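Local coordinates for protein importin-95 (Chaetomium thermophilum, PDB 4XRI) that probably carries protein cargo into the nucleus as an importin-beta transport receptor of HEAT repeats and probably binds a small GTPase, at residues 479-484 and 528-533; 508-513 and 532-537. The protein carries 2 engineered substitutions. One frame throughout, in Å; residues are numbered along the deposited sequence.

Interaction 1 (479-484 and 528-533); sequences SCCWAL and TAAYEV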
loop_
_atom_site.group_PDB
_atom_site.type_symbol
_atom_site.label_atom_id
_atom_site.label_comp_id
_atom_site.label_asym_id
_atom_site.label_seq_id
_atom_site.Cartn_x
_atom_site.Cartn_y
_atom_site.Cartn_z
ATOM N N SER A 479 1.243 4.014 21.587
ATOM C CA SER A 479 1.943 5.283 21.380
ATOM C C SER A 479 3.307 5.304 22.072
ATOM O O SER A 479 4.309 5.705 21.475
ATOM C CB SER A 479 1.087 6.450 21.881
ATOM O OG SER A 479 -0.020 6.683 21.027
ATOM N N CYS A 480 3.333 4.878 23.333
ATOM C CA CYS A 480 4.570 4.771 24.104
ATOM C C CYS A 480 5.574 3.854 23.411
ATOM O O CYS A 480 6.748 4.197 23.263
ATOM C CB CYS A 480 4.282 4.256 25.518
ATOM S SG CYS A 480 3.521 5.467 26.639
ATOM N N CYS A 481 5.088 2.691 22.987
ATOM C CA CYS A 481 5.892 1.722 22.246
ATOM C C CYS A 481 6.487 2.322 20.970
ATOM O O CYS A 481 7.677 2.148 20.692
ATOM C CB CYS A 481 5.050 0.486 21.901
ATOM S SG CYS A 481 4.765 -0.645 23.288
ATOM N N TRP A 482 5.657 3.030 20.205
ATOM C CA TRP A 482 6.095 3.663 18.961
ATOM C C TRP A 482 7.201 4.687 19.204
ATOM O O TRP A 482 8.218 4.706 18.502
ATOM C CB TRP A 482 4.921 4.342 18.252
ATOM C CG TRP A 482 5.336 4.987 16.966
ATOM C CD1 TRP A 482 5.821 4.353 15.863
ATOM C CD2 TRP A 482 5.309 6.386 16.645
ATOM N NE1 TRP A 482 6.101 5.263 14.876
ATOM C CE2 TRP A 482 5.795 6.519 15.328
ATOM C CE3 TRP A 482 4.925 7.537 17.342
ATOM C CZ2 TRP A 482 5.904 7.754 14.691
ATOM C CZ3 TRP A 482 5.034 8.766 16.705
ATOM C CH2 TRP A 482 5.521 8.863 15.394
ATOM N N ALA A 483 6.988 5.532 20.208
ATOM C CA ALA A 483 7.962 6.542 20.603
ATOM C C ALA A 483 9.275 5.894 21.036
ATOM O O ALA A 483 10.355 6.319 20.623
ATOM C CB ALA A 483 7.396 7.409 21.727
ATOM N N LEU A 484 9.168 4.856 21.861
ATOM C CA LEU A 484 10.333 4.122 22.355
ATOM C C LEU A 484 11.160 3.493 21.233
ATOM O O LEU A 484 12.393 3.495 21.280
ATOM C CB LEU A 484 9.891 3.038 23.338
ATOM C CG LEU A 484 9.501 3.526 24.734
ATOM C CD1 LEU A 484 9.015 2.371 25.589
ATOM C CD2 LEU A 484 10.685 4.209 25.384
ATOM N N THR A 528 2.357 -7.644 22.074
ATOM C CA THR A 528 2.939 -7.614 20.737
ATOM C C THR A 528 3.746 -6.344 20.497
ATOM O O THR A 528 4.879 -6.395 20.012
ATOM C CB THR A 528 1.848 -7.721 19.655
ATOM O OG1 THR A 528 1.199 -8.993 19.758
ATOM C CG2 THR A 528 2.454 -7.580 18.268
ATOM N N ALA A 529 3.152 -5.206 20.843
ATOM C CA ALA A 529 3.795 -3.912 20.648
ATOM C C ALA A 529 5.084 -3.801 21.458
ATOM O O ALA A 529 6.080 -3.259 20.979
ATOM C CB ALA A 529 2.846 -2.791 21.016
ATOM N N ALA A 530 5.057 -4.332 22.678
ATOM C CA ALA A 530 6.208 -4.262 23.574
ATOM C C ALA A 530 7.328 -5.187 23.112
ATOM O O ALA A 530 8.508 -4.866 23.252
ATOM C CB ALA A 530 5.793 -4.602 24.997
ATOM N N TYR A 531 6.951 -6.339 22.566
ATOM C CA TYR A 531 7.924 -7.269 22.003
ATOM C C TYR A 531 8.643 -6.628 20.823
ATOM O O TYR A 531 9.848 -6.809 20.649
ATOM C CB TYR A 531 7.248 -8.573 21.568
ATOM C CG TYR A 531 7.206 -9.645 22.639
ATOM C CD1 TYR A 531 8.338 -9.967 23.381
ATOM C CD2 TYR A 531 6.031 -10.333 22.911
ATOM C CE1 TYR A 531 8.299 -10.946 24.359
ATOM C CE2 TYR A 531 5.984 -11.314 23.880
ATOM C CZ TYR A 531 7.118 -11.616 24.603
ATOM O OH TYR A 531 7.072 -12.589 25.575
ATOM N N GLU A 532 7.899 -5.875 20.019
ATOM C CA GLU A 532 8.484 -5.160 18.889
ATOM C C GLU A 532 9.519 -4.150 19.372
ATOM O O GLU A 532 10.584 -4.009 18.774
ATOM C CB GLU A 532 7.405 -4.452 18.068
ATOM C CG GLU A 532 7.900 -3.964 16.718
ATOM C CD GLU A 532 6.888 -3.094 15.993
ATOM O OE1 GLU A 532 5.871 -2.700 16.608
ATOM O OE2 GLU A 532 7.113 -2.800 14.800
ATOM N N VAL A 533 9.196 -3.461 20.462
ATOM C CA VAL A 533 10.114 -2.516 21.088
ATOM C C VAL A 533 11.401 -3.214 21.499
ATOM O O VAL A 533 12.502 -2.747 21.199
ATOM C CB VAL A 533 9.486 -1.850 22.330
ATOM C CG1 VAL A 533 10.484 -0.900 22.974
ATOM C CG2 VAL A 533 8.218 -1.117 21.949
#
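C481 and V533 have the nearest CA atoms, 6.1 Å apart, where two helical segments run almost parallel, with 10° between their directions and 9.2 Å between their axes. No hydrogen bond joins them, and the contact is apolar and small. C481 carries one side of it. Its SG lies anti to the carbonyl carbon, chi1 -76°, and this carries the sulfur across to the backbone of the facing helix. There SG rests 3.7 Å from the CB of A529 and equally near the carbonyl carbon of A529. The sulfur therefore meets main chain as well as a methyl, consistent with the small side chains of A529 and A530. The methyl of A530 is a more distant neighbour of the same sulfur.

V533 closes the contact one turn further on and splits its two methyls between two partners. CG2 packs 3.6 Å from C481 CB and also reaches the backbone O of C481 at 3.5 Å. CG1, the methyl anti to the backbone N, meets L484 CB at 4.0 Å, a looser touch. L484 makes its nearest approach with CB. Its side chain also packs on L466 and F467 of helix 455-472. L513 of helix 503-516 also touches A530 and V533. Near-parallel helices separated in sequence by an intervening antiparallel one are characteristic of stacked HEAT repeats, the architecture of the importin-beta superhelix.

Interaction 2 (508-513 and 532-537); sequences QSVTNL and EVLSVF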
loop_
_atom_site.group_PDB
_atom_site.type_symbol
_atom_site.label_atom_id
_atom_site.label_comp_id
_atom_site.label_asym_id
_atom_site.label_seq_id
_atom_site.Cartn_x
_atom_site.Cartn_y
_atom_site.Cartn_z
ATOM N N GLN A 508 17.731 -2.003 32.149
ATOM C CA GLN A 508 16.476 -1.610 32.777
ATOM C C GLN A 508 15.328 -1.663 31.771
ATOM O O GLN A 508 14.232 -2.128 32.088
ATOM C CB GLN A 508 16.591 -0.208 33.378
ATOM C CG GLN A 508 15.324 0.276 34.065
ATOM C CD GLN A 508 14.932 -0.594 35.243
ATOM O OE1 GLN A 508 15.569 -0.559 36.294
ATOM N NE2 GLN A 508 13.880 -1.385 35.071
ATOM N N SER A 509 15.592 -1.180 30.560
ATOM C CA SER A 509 14.602 -1.186 29.490
ATOM C C SER A 509 14.175 -2.608 29.140
ATOM O O SER A 509 12.985 -2.889 29.009
ATOM C CB SER A 509 15.153 -0.482 28.247
ATOM O OG SER A 509 15.361 0.899 28.493
ATOM N N VAL A 510 15.155 -3.493 28.991
ATOM C CA VAL A 510 14.900 -4.905 28.721
ATOM C C VAL A 510 14.077 -5.523 29.844
ATOM O O VAL A 510 13.139 -6.285 29.600
ATOM C CB VAL A 510 16.219 -5.692 28.543
ATOM C CG1 VAL A 510 15.960 -7.192 28.562
ATOM C CG2 VAL A 510 16.914 -5.273 27.256
ATOM N N THR A 511 14.429 -5.174 31.075
ATOM C CA THR A 511 13.700 -5.625 32.253
ATOM C C THR A 511 12.241 -5.173 32.219
ATOM O O THR A 511 11.330 -5.959 32.489
ATOM C CB THR A 511 14.364 -5.110 33.543
ATOM O OG1 THR A 511 15.503 -5.923 33.853
ATOM C CG2 THR A 511 13.391 -5.156 34.702
ATOM N N ASN A 512 12.024 -3.907 31.872
ATOM C CA ASN A 512 10.672 -3.358 31.792
ATOM C C ASN A 512 9.829 -4.034 30.716
ATOM O O ASN A 512 8.661 -4.358 30.936
ATOM C CB ASN A 512 10.720 -1.851 31.532
ATOM C CG ASN A 512 11.219 -1.068 32.732
ATOM O OD1 ASN A 512 11.241 -1.578 33.855
ATOM N ND2 ASN A 512 11.620 0.179 32.502
ATOM N N LEU A 513 10.432 -4.247 29.551
ATOM C CA LEU A 513 9.734 -4.855 28.427
ATOM C C LEU A 513 9.437 -6.327 28.689
ATOM O O LEU A 513 8.398 -6.839 28.281
ATOM C CB LEU A 513 10.553 -4.690 27.148
ATOM C CG LEU A 513 10.658 -3.241 26.674
ATOM C CD1 LEU A 513 11.744 -3.089 25.627
ATOM C CD2 LEU A 513 9.315 -2.772 26.131
ATOM N N GLU A 532 7.899 -5.875 20.019
ATOM C CA GLU A 532 8.484 -5.160 18.889
ATOM C C GLU A 532 9.519 -4.150 19.372
ATOM O O GLU A 532 10.584 -4.009 18.774
ATOM C CB GLU A 532 7.405 -4.452 18.068
ATOM C CG GLU A 532 7.900 -3.964 16.718
ATOM C CD GLU A 532 6.888 -3.094 15.993
ATOM O OE1 GLU A 532 5.871 -2.700 16.608
ATOM O OE2 GLU A 532 7.113 -2.800 14.800
ATOM N N VAL A 533 9.196 -3.461 20.462
ATOM C CA VAL A 533 10.114 -2.516 21.088
ATOM C C VAL A 533 11.401 -3.214 21.499
ATOM O O VAL A 533 12.502 -2.747 21.199
ATOM C CB VAL A 533 9.486 -1.850 22.330
ATOM C CG1 VAL A 533 10.484 -0.900 22.974
ATOM C CG2 VAL A 533 8.218 -1.117 21.949
ATOM N N LEU A 534 11.246 -4.339 22.187
ATOM C CA LEU A 534 12.375 -5.137 22.643
ATOM C C LEU A 534 13.264 -5.558 21.477
ATOM O O LEU A 534 14.491 -5.530 21.578
ATOM C CB LEU A 534 11.876 -6.367 23.403
ATOM C CG LEU A 534 12.945 -7.283 23.999
ATOM C CD1 LEU A 534 13.937 -6.470 24.818
ATOM C CD2 LEU A 534 12.307 -8.370 24.846
ATOM N N SER A 535 12.633 -5.942 20.374
ATOM C CA SER A 535 13.356 -6.313 19.166
ATOM C C SER A 535 14.237 -5.166 18.673
ATOM O O SER A 535 15.407 -5.366 18.353
ATOM C CB SER A 535 12.379 -6.735 18.066
ATOM O OG SER A 535 13.062 -6.948 16.842
ATOM N N VAL A 536 13.664 -3.969 18.618
ATOM C CA VAL A 536 14.352 -2.792 18.097
ATOM C C VAL A 536 15.473 -2.337 19.032
ATOM O O VAL A 536 16.523 -1.877 18.578
ATOM C CB VAL A 536 13.357 -1.631 17.867
ATOM C CG1 VAL A 536 14.085 -0.352 17.489
ATOM C CG2 VAL A 536 12.351 -2.011 16.791
ATOM N N PHE A 537 15.251 -2.478 20.335
ATOM C CA PHE A 537 16.293 -2.190 21.317
ATOM C C PHE A 537 17.497 -3.104 21.111
ATOM O O PHE A 537 18.645 -2.667 21.199
ATOM C CB PHE A 537 15.755 -2.342 22.743
ATOM C CG PHE A 537 15.294 -1.050 23.359
ATOM C CD1 PHE A 537 14.072 -0.497 23.017
ATOM C CD2 PHE A 537 16.083 -0.395 24.289
ATOM C CE1 PHE A 537 13.648 0.689 23.587
ATOM C CE2 PHE A 537 15.665 0.787 24.862
ATOM C CZ PHE A 537 14.446 1.331 24.510
#
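L513 touches V533, L534 and F537 on a helical segment that runs nearly antiparallel to its own, with a crossing angle of -159°. The axes lie 10.0 Å apart. Packing is tightest at the branched end of L513. Its CD1 sits 3.7 Å from V533 CG1 and equally near L534 CA, so the methyl settles against backbone as well as side chain. CD2 lies over the same valine, 3.9 Å from V533 CB, and the two side chains stand at about a right angle. CG is anti to the carbonyl carbon, chi1 -68°, which with chi2 near 166° brings both methyls to V533. Replacing L513 by an alanine here removes both methyls and would probably open a gap beside V533 and the backbone of L534.

The neighbouring antiparallel helices 503-516 and 524-539, joined by a short link, form a helical hairpin of the kind from which HEAT repeats are built. Within it, S509 approaches the F537 ring obliquely, with OG 3.6 Å from CE2. Its CB is about as close to the same ring carbon. The hydroxyl gains no bond from the ring. It is hydrogen-bonded to the backbone O of H505, one turn earlier. The carbonyl O of V533 lies in plane at the ring's edge.

Toward V510 the contact loosens. V510 CG2 only grazes L534 CD1 at 4.0 Å, and L552 of helix 546-567 touches both residues. Around the helix from L513, the solvent side carries Q508 and T511. There Q508 NE2 makes a weak bond to N512 OD1, bent to 128° at the hydrogen, while T511 OG1 bonds to the backbone O of N507.

Interactions 1 and 2 share helix 524-539, and their centres are about 8 Å apart. V533 belongs to both: it faces helix 477-490 in interaction 1 and helix 503-516 in interaction 2. The two contacts also touch directly. A530 O lies 3.7 Å from L513 CD2, and L484 O lies 3.8 Å from F537 CE1. One contact pairs near-parallel helices and the other near-antiparallel ones, so helix 524-539 packs on a near-parallel neighbour and on the near-antiparallel helix that precedes it in the chain. F467 of helix 455-472 touches L484, S509 and L513 and so borders both contacts. Together they make a continuous buried packing region in the helical solenoid.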